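Long-range contacts in transcription regulator AsnC/Lrp ligand binding domain-containing protein (Sulfolobus tokodaii, PDB 2ZBC), which binds isoleucine as a stand-alone RAM module of the Lrp/AsnC family and probably takes part in amino-acid-responsive transcriptional regulation: residues I8-A12 and P64-S68; S26-E30 and V42-A46. One frame throughout, in Å; residues are numbered along the deposited sequence.

Interaction 1: residues I8-A12 and P64-S68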
ATOM      1  N   ILE A   8       9.553   5.284 -10.302  1.00 13.05           N
ATOM      2  CA  ILE A   8      10.120   6.423  -9.573  1.00 13.00           C
ATOM      3  C   ILE A   8       8.977   7.303  -9.109  1.00 13.13           C
ATOM      4  O   ILE A   8       8.065   7.560  -9.888  1.00 12.46           O
ATOM      5  CB  ILE A   8      11.035   7.184 -10.502  1.00 12.55           C
ATOM      6  CG1 ILE A   8      12.230   6.306 -10.931  1.00 13.07           C
ATOM      7  CG2 ILE A   8      11.614   8.377  -9.811  1.00 14.39           C
ATOM      8  CD1 ILE A   8      13.057   6.981 -11.986  1.00 11.65           C
ATOM      9  N   ASN A   9       9.050   7.807  -7.877  1.00 13.00           N
ATOM     10  CA  ASN A   9       8.182   8.885  -7.419  1.00 12.62           C
ATOM     11  C   ASN A   9       9.070  10.048  -7.233  1.00 12.64           C
ATOM     12  O   ASN A   9      10.158   9.926  -6.620  1.00 12.79           O
ATOM     13  CB  ASN A   9       7.428   8.598  -6.097  1.00 13.64           C
ATOM     14  CG  ASN A   9       6.172   7.731  -6.329  1.00 16.65           C
ATOM     15  OD1 ASN A   9       4.991   8.224  -6.437  1.00 18.57           O
ATOM     16  ND2 ASN A   9       6.411   6.441  -6.376  1.00 16.35           N
ATOM     17  N   THR A  10       8.593  11.210  -7.678  1.00 11.56           N
ATOM     18  CA  THR A  10       9.370  12.458  -7.530  1.00 12.48           C
ATOM     19  C   THR A  10       8.726  13.352  -6.459  1.00 14.26           C
ATOM     20  O   THR A  10       7.618  13.084  -6.033  1.00 12.54           O
ATOM     21  CB  THR A  10       9.407  13.260  -8.836  1.00 12.59           C
ATOM     22  OG1 THR A  10       8.094  13.679  -9.233  1.00 12.36           O
ATOM     23  CG2 THR A  10       9.896  12.402  -9.981  1.00 14.79           C
ATOM     24  N   ASP A  11       9.457  14.395  -6.023  1.00 16.11           N
ATOM     25  CA  ASP A  11       8.849  15.500  -5.283  1.00 19.86           C
ATOM     26  C   ASP A  11       7.694  16.017  -6.134  1.00 20.87           C
ATOM     27  O   ASP A  11       7.699  15.910  -7.402  1.00 20.30           O
ATOM     28  CB  ASP A  11       9.830  16.630  -5.050  1.00 21.39           C
ATOM     29  CG  ASP A  11      10.889  16.261  -4.063  1.00 26.78           C
ATOM     30  OD1 ASP A  11      10.736  15.258  -3.317  1.00 29.94           O
ATOM     31  OD2 ASP A  11      11.901  16.965  -3.990  1.00 30.20           O
ATOM     32  N   ALA A  12       6.662  16.530  -5.468  1.00 21.70           N
ATOM     33  CA  ALA A  12       5.479  16.944  -6.230  1.00 20.75           C
ATOM     34  C   ALA A  12       5.971  18.056  -7.218  1.00 20.43           C
ATOM     35  O   ALA A  12       6.683  19.005  -6.830  1.00 20.74           O
ATOM     36  CB  ALA A  12       4.328  17.381  -5.281  1.00 19.69           C
ATOM     37  N   PRO A  64      18.293  15.168  -8.153  1.00 15.07           N
ATOM     38  CA  PRO A  64      17.337  16.171  -7.622  1.00 15.41           C
ATOM     39  C   PRO A  64      15.927  15.823  -7.948  1.00 15.01           C
ATOM     40  O   PRO A  64      15.562  15.511  -9.076  1.00 14.46           O
ATOM     41  CB  PRO A  64      17.727  17.452  -8.351  1.00 15.41           C
ATOM     42  CG  PRO A  64      19.253  17.258  -8.622  1.00 17.49           C
ATOM     43  CD  PRO A  64      19.316  15.785  -8.997  1.00 16.14           C
ATOM     44  N   LYS A  65      15.154  15.798  -6.882  1.00 17.01           N
ATOM     45  CA  LYS A  65      13.700  15.686  -6.889  1.00 16.73           C
ATOM     46  C   LYS A  65      13.277  14.259  -7.010  1.00 16.73           C
ATOM     47  O   LYS A  65      12.087  14.009  -7.056  1.00 18.98           O
ATOM     48  CB  LYS A  65      13.060  16.604  -7.951  1.00 16.81           C
ATOM     49  CG  LYS A  65      13.547  18.088  -7.788  1.00 19.79           C
ATOM     50  CD  LYS A  65      12.591  19.131  -8.421  1.00 20.71           C
ATOM     51  CE  LYS A  65      12.998  20.564  -8.088  1.00 22.99           C
ATOM     52  NZ  LYS A  65      12.386  21.526  -9.071  1.00 24.96           N
ATOM     53  N   VAL A  66      14.197  13.282  -6.996  1.00 14.67           N
ATOM     54  CA  VAL A  66      13.725  11.914  -6.822  1.00 14.89           C
ATOM     55  C   VAL A  66      13.418  11.683  -5.329  1.00 13.23           C
ATOM     56  O   VAL A  66      14.241  11.851  -4.443  1.00 12.69           O
ATOM     57  CB  VAL A  66      14.753  10.867  -7.437  1.00 14.83           C
ATOM     58  CG1 VAL A  66      14.483   9.533  -6.996  1.00 17.52           C
ATOM     59  CG2 VAL A  66      14.732  10.972  -8.885  1.00 12.70           C
ATOM     60  N   ARG A  67      12.240  11.185  -5.070  1.00 14.61           N
ATOM     61  CA  ARG A  67      11.836  10.878  -3.728  1.00 14.77           C
ATOM     62  C   ARG A  67      11.999   9.392  -3.337  1.00 15.20           C
ATOM     63  O   ARG A  67      12.558   9.014  -2.241  1.00 15.06           O
ATOM     64  CB  ARG A  67      10.369  11.256  -3.582  1.00 16.01           C
ATOM     65  CG  ARG A  67       9.795  10.923  -2.242  1.00 20.43           C
ATOM     66  CD  ARG A  67       8.265  11.189  -2.196  1.00 25.84           C
ATOM     67  NE  ARG A  67       8.022  12.624  -2.165  1.00 30.52           N
ATOM     68  CZ  ARG A  67       6.811  13.200  -2.302  1.00 28.29           C
ATOM     69  NH1 ARG A  67       5.732  12.442  -2.558  1.00 22.01           N
ATOM     70  NH2 ARG A  67       6.725  14.534  -2.241  1.00 27.22           N
ATOM     71  N   SER A  68      11.452   8.556  -4.185  1.00 14.78           N
ATOM     72  CA  SER A  68      11.540   7.114  -3.974  1.00 13.15           C
ATOM     73  C   SER A  68      11.679   6.378  -5.289  1.00 13.58           C
ATOM     74  O   SER A  68      11.357   6.896  -6.385  1.00 12.49           O
ATOM     75  CB  SER A  68      10.316   6.687  -3.169  1.00 14.09           C
ATOM     76  OG  SER A  68       9.156   6.749  -3.896  1.00 20.13           O
TER

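Interaction 2: residues S26-E30 and V42-A46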
ATOM      1  N   SER A  26      22.809   6.396 -20.575  1.00 18.84           N
ATOM      2  CA  SER A  26      22.883   5.206 -21.451  1.00 20.73           C
ATOM      3  C   SER A  26      22.207   3.960 -20.858  1.00 19.57           C
ATOM      4  O   SER A  26      21.736   3.094 -21.561  1.00 21.39           O
ATOM      5  CB  SER A  26      24.375   4.888 -21.748  1.00 21.98           C
ATOM      6  OG  SER A  26      24.948   5.968 -22.510  1.00 28.27           O
ATOM      7  N   GLU A  27      22.225   3.837 -19.543  1.00 19.03           N
ATOM      8  CA  GLU A  27      21.605   2.698 -18.868  1.00 18.18           C
ATOM      9  C   GLU A  27      20.079   2.724 -18.946  1.00 19.28           C
ATOM     10  O   GLU A  27      19.416   1.676 -18.707  1.00 18.80           O
ATOM     11  CB  GLU A  27      22.013   2.676 -17.407  1.00 19.06           C
ATOM     12  CG  GLU A  27      23.520   2.548 -17.176  1.00 18.53           C
ATOM     13  CD  GLU A  27      24.287   3.863 -17.063  1.00 20.31           C
ATOM     14  OE1 GLU A  27      23.722   4.926 -17.458  1.00 19.55           O
ATOM     15  OE2 GLU A  27      25.444   3.815 -16.562  1.00 19.26           O
ATOM     16  N   VAL A  28      19.505   3.919 -19.218  1.00 17.93           N
ATOM     17  CA  VAL A  28      18.081   4.086 -19.323  1.00 18.13           C
ATOM     18  C   VAL A  28      17.703   3.852 -20.776  1.00 17.78           C
ATOM     19  O   VAL A  28      17.975   4.709 -21.602  1.00 19.01           O
ATOM     20  CB  VAL A  28      17.665   5.518 -18.897  1.00 16.86           C
ATOM     21  CG1 VAL A  28      16.266   5.770 -19.289  1.00 18.09           C
ATOM     22  CG2 VAL A  28      17.835   5.678 -17.446  1.00 18.45           C
ATOM     23  N   THR A  29      17.122   2.690 -21.096  1.00 16.81           N
ATOM     24  CA  THR A  29      16.713   2.367 -22.440  1.00 16.67           C
ATOM     25  C   THR A  29      15.311   2.818 -22.771  1.00 16.47           C
ATOM     26  O   THR A  29      14.987   2.982 -23.980  1.00 14.91           O
ATOM     27  CB  THR A  29      16.837   0.893 -22.735  1.00 16.83           C
ATOM     28  OG1 THR A  29      15.911   0.157 -21.914  1.00 16.12           O
ATOM     29  CG2 THR A  29      18.251   0.402 -22.318  1.00 17.11           C
ATOM     30  N   GLU A  30      14.482   3.046 -21.723  1.00 15.06           N
ATOM     31  CA  GLU A  30      13.224   3.768 -21.928  1.00 14.80           C
ATOM     32  C   GLU A  30      12.876   4.548 -20.671  1.00 13.34           C
ATOM     33  O   GLU A  30      13.235   4.169 -19.546  1.00 13.90           O
ATOM     34  CB  GLU A  30      11.955   2.901 -22.154  1.00 17.12           C
ATOM     35  CG  GLU A  30      12.144   1.589 -22.778  1.00 22.59           C
ATOM     36  CD  GLU A  30      10.888   0.733 -22.753  1.00 25.05           C
ATOM     37  OE1 GLU A  30       9.688   1.189 -22.535  1.00 20.33           O
ATOM     38  OE2 GLU A  30      11.177  -0.424 -23.056  1.00 20.42           O
ATOM     39  N   VAL A  42      11.119   3.645 -15.696  1.00 15.60           N
ATOM     40  CA  VAL A  42      12.296   3.511 -16.541  1.00 16.86           C
ATOM     41  C   VAL A  42      12.634   2.047 -16.735  1.00 15.15           C
ATOM     42  O   VAL A  42      12.420   1.228 -15.829  1.00 15.67           O
ATOM     43  CB  VAL A  42      13.556   4.218 -15.967  1.00 19.14           C
ATOM     44  CG1 VAL A  42      13.445   5.738 -16.061  1.00 25.04           C
ATOM     45  CG2 VAL A  42      13.851   3.827 -14.633  1.00 20.62           C
ATOM     46  N   LYS A  43      13.100   1.700 -17.913  1.00 14.02           N
ATOM     47  CA  LYS A  43      13.802   0.413 -18.096  1.00 15.20           C
ATOM     48  C   LYS A  43      15.290   0.656 -18.003  1.00 14.57           C
ATOM     49  O   LYS A  43      15.833   1.552 -18.644  1.00 15.58           O
ATOM     50  CB  LYS A  43      13.413  -0.213 -19.421  1.00 13.96           C
ATOM     51  CG  LYS A  43      13.825  -1.710 -19.509  1.00 17.49           C
ATOM     52  CD  LYS A  43      12.928  -2.375 -20.566  1.00 23.19           C
ATOM     53  CE  LYS A  43      13.680  -3.244 -21.489  1.00 27.21           C
ATOM     54  NZ  LYS A  43      14.419  -4.258 -20.814  1.00 29.40           N
ATOM     55  N   VAL A  44      15.978  -0.115 -17.184  1.00 15.07           N
ATOM     56  CA  VAL A  44      17.389   0.064 -16.989  1.00 15.77           C
ATOM     57  C   VAL A  44      18.051  -1.190 -17.486  1.00 17.72           C
ATOM     58  O   VAL A  44      17.610  -2.241 -17.173  1.00 15.72           O
ATOM     59  CB  VAL A  44      17.735   0.231 -15.523  1.00 16.31           C
ATOM     60  CG1 VAL A  44      19.231   0.215 -15.325  1.00 15.98           C
ATOM     61  CG2 VAL A  44      17.111   1.482 -14.990  1.00 15.81           C
ATOM     62  N   GLU A  45      19.040  -1.050 -18.340  1.00 17.87           N
ATOM     63  CA  GLU A  45      19.898  -2.172 -18.746  1.00 19.52           C
ATOM     64  C   GLU A  45      21.320  -1.823 -18.355  1.00 18.91           C
ATOM     65  O   GLU A  45      21.840  -0.758 -18.742  1.00 19.48           O
ATOM     66  CB  GLU A  45      19.773  -2.367 -20.273  1.00 21.88           C
ATOM     67  CG  GLU A  45      20.655  -3.477 -20.902  1.00 28.23           C
ATOM     68  CD  GLU A  45      20.283  -4.908 -20.509  1.00 33.63           C
ATOM     69  OE1 GLU A  45      19.054  -5.172 -20.245  1.00 34.84           O
ATOM     70  OE2 GLU A  45      21.252  -5.754 -20.442  1.00 35.72           O
ATOM     71  N   ALA A  46      21.937  -2.631 -17.501  1.00 17.44           N
ATOM     72  CA  ALA A  46      23.292  -2.373 -17.153  1.00 16.20           C
ATOM     73  C   ALA A  46      24.104  -3.676 -17.439  1.00 16.38           C
ATOM     74  O   ALA A  46      23.554  -4.764 -17.633  1.00 15.61           O
ATOM     75  CB  ALA A  46      23.446  -1.953 -15.730  1.00 15.99           C
TER

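Interaction 1: residues I8-A12 and P64-S68
Asn9 O is gripped by two backbone donors of the other strand, Arg67 N at 2.9 Å from Asn9 O and Ser68 N at 3.1 Å. The bond from Arg67 lies in the carbonyl plane, while the donor of Ser68 is tilted 23° from it. Asn9 N returns a bond of 2.9 Å to Ser68 O, and further along Asp11 N reaches Lys65 O, also at 2.9 Å. Arg67 spreads its guanidinium across the end of the first strand, CG anti to the backbone N (chi1 177°) and the chain bent at chi3; Thr10 O sits over the centre of one guanidinium face, 3.8 Å above the plane of that group. Asp11 OD1 stands 4.0 Å from Arg67 NE, a long salt bridge. Ile8 CG2 meets Val66 CG2 at 4.2 Å. Farther out, Arg67 NH1 bonds to the backbone oxygen of Arg67 of the second subunit, Lys65 NZ pairs with Glu17, and Thr10 N donates to Asp39, which lines an isoleucine pocket. Two residues, Arg67 and Ser68, facing one, Asn9, make a classic beta bulge, here where strand 3-10 meets strand 66-75, outermost within the chain, in the antiparallel RAM-domain sheet.

Interaction 2: residues S26-E30 and V42-A46
Val28 and Val44 sit opposite each other as a non-hydrogen-bonded antiparallel pair, both side chains on the helix-covered face of the sheet. The packing is tight there: Val28 CG1 meets Val42 CG1 at 4.3 Å, while Phe55 and Leu22 close over the valines from helices 49-60 and 15-22. Backbone bonds flank the pair: Glu45 N gives to Glu27 O at 2.8 Å, and Thr29 N gives to Lys43 O at 3.0 Å. Glu27 O also receives a CA-H contact from Val44 CA, at 3.1 Å. Between Val28 and Glu30 the register slips by one, a beta bulge where the chain turns a corner at Thr29; beyond it Lys43 N bonds to Glu30 O. This is the hairpin of strands 28-34 and 40-45 in the four-stranded antiparallel RAM-domain sheet. Glu30 and Lys43 share the other face, also buried, with Glu30 OE2 3.6 Å from Lys43 CD but 5.5 Å from Lys43 NZ. Alongside the lysine chain, Thr29 OG1, placed by chi1 of 66° between the backbone N and the carbonyl carbon, lies 3.5 Å from Lys43 CB. Glu30 OE1 bonds to His32, whereas OE2 comes close to the like-charged OE2 of Glu30 of the fourth subunit, where an antiparallel ladder continues the sheet. By contrast, at exposed Glu45 the side-chain contact thins to Thr29 CG2 against Glu45 CB, at 3.8 Å, and the carboxylate leads away to Ser3.

Interactions 1 and 2 belong to one sheet of strand order 28-34, 40-45, 3-10, 66-75: each ties an outermost strand of the chain to an inner neighbour, and the two inner strands lie side by side. Their centres are about 18 Å apart, on opposite sides of the chain's centre, yet they meet where Ile8 CD1 packs on Val42 CG2 at 4.2 Å. Along the sequence, both segments of interaction 2 fall between those of interaction 1. The side chain of Thr10 in interaction 1 is about 6 Å from a bound isoleucine, that of Val42 in interaction 2 about 9 Å. Both contacts also reach other subunits, through Arg67 and Glu30 respectively.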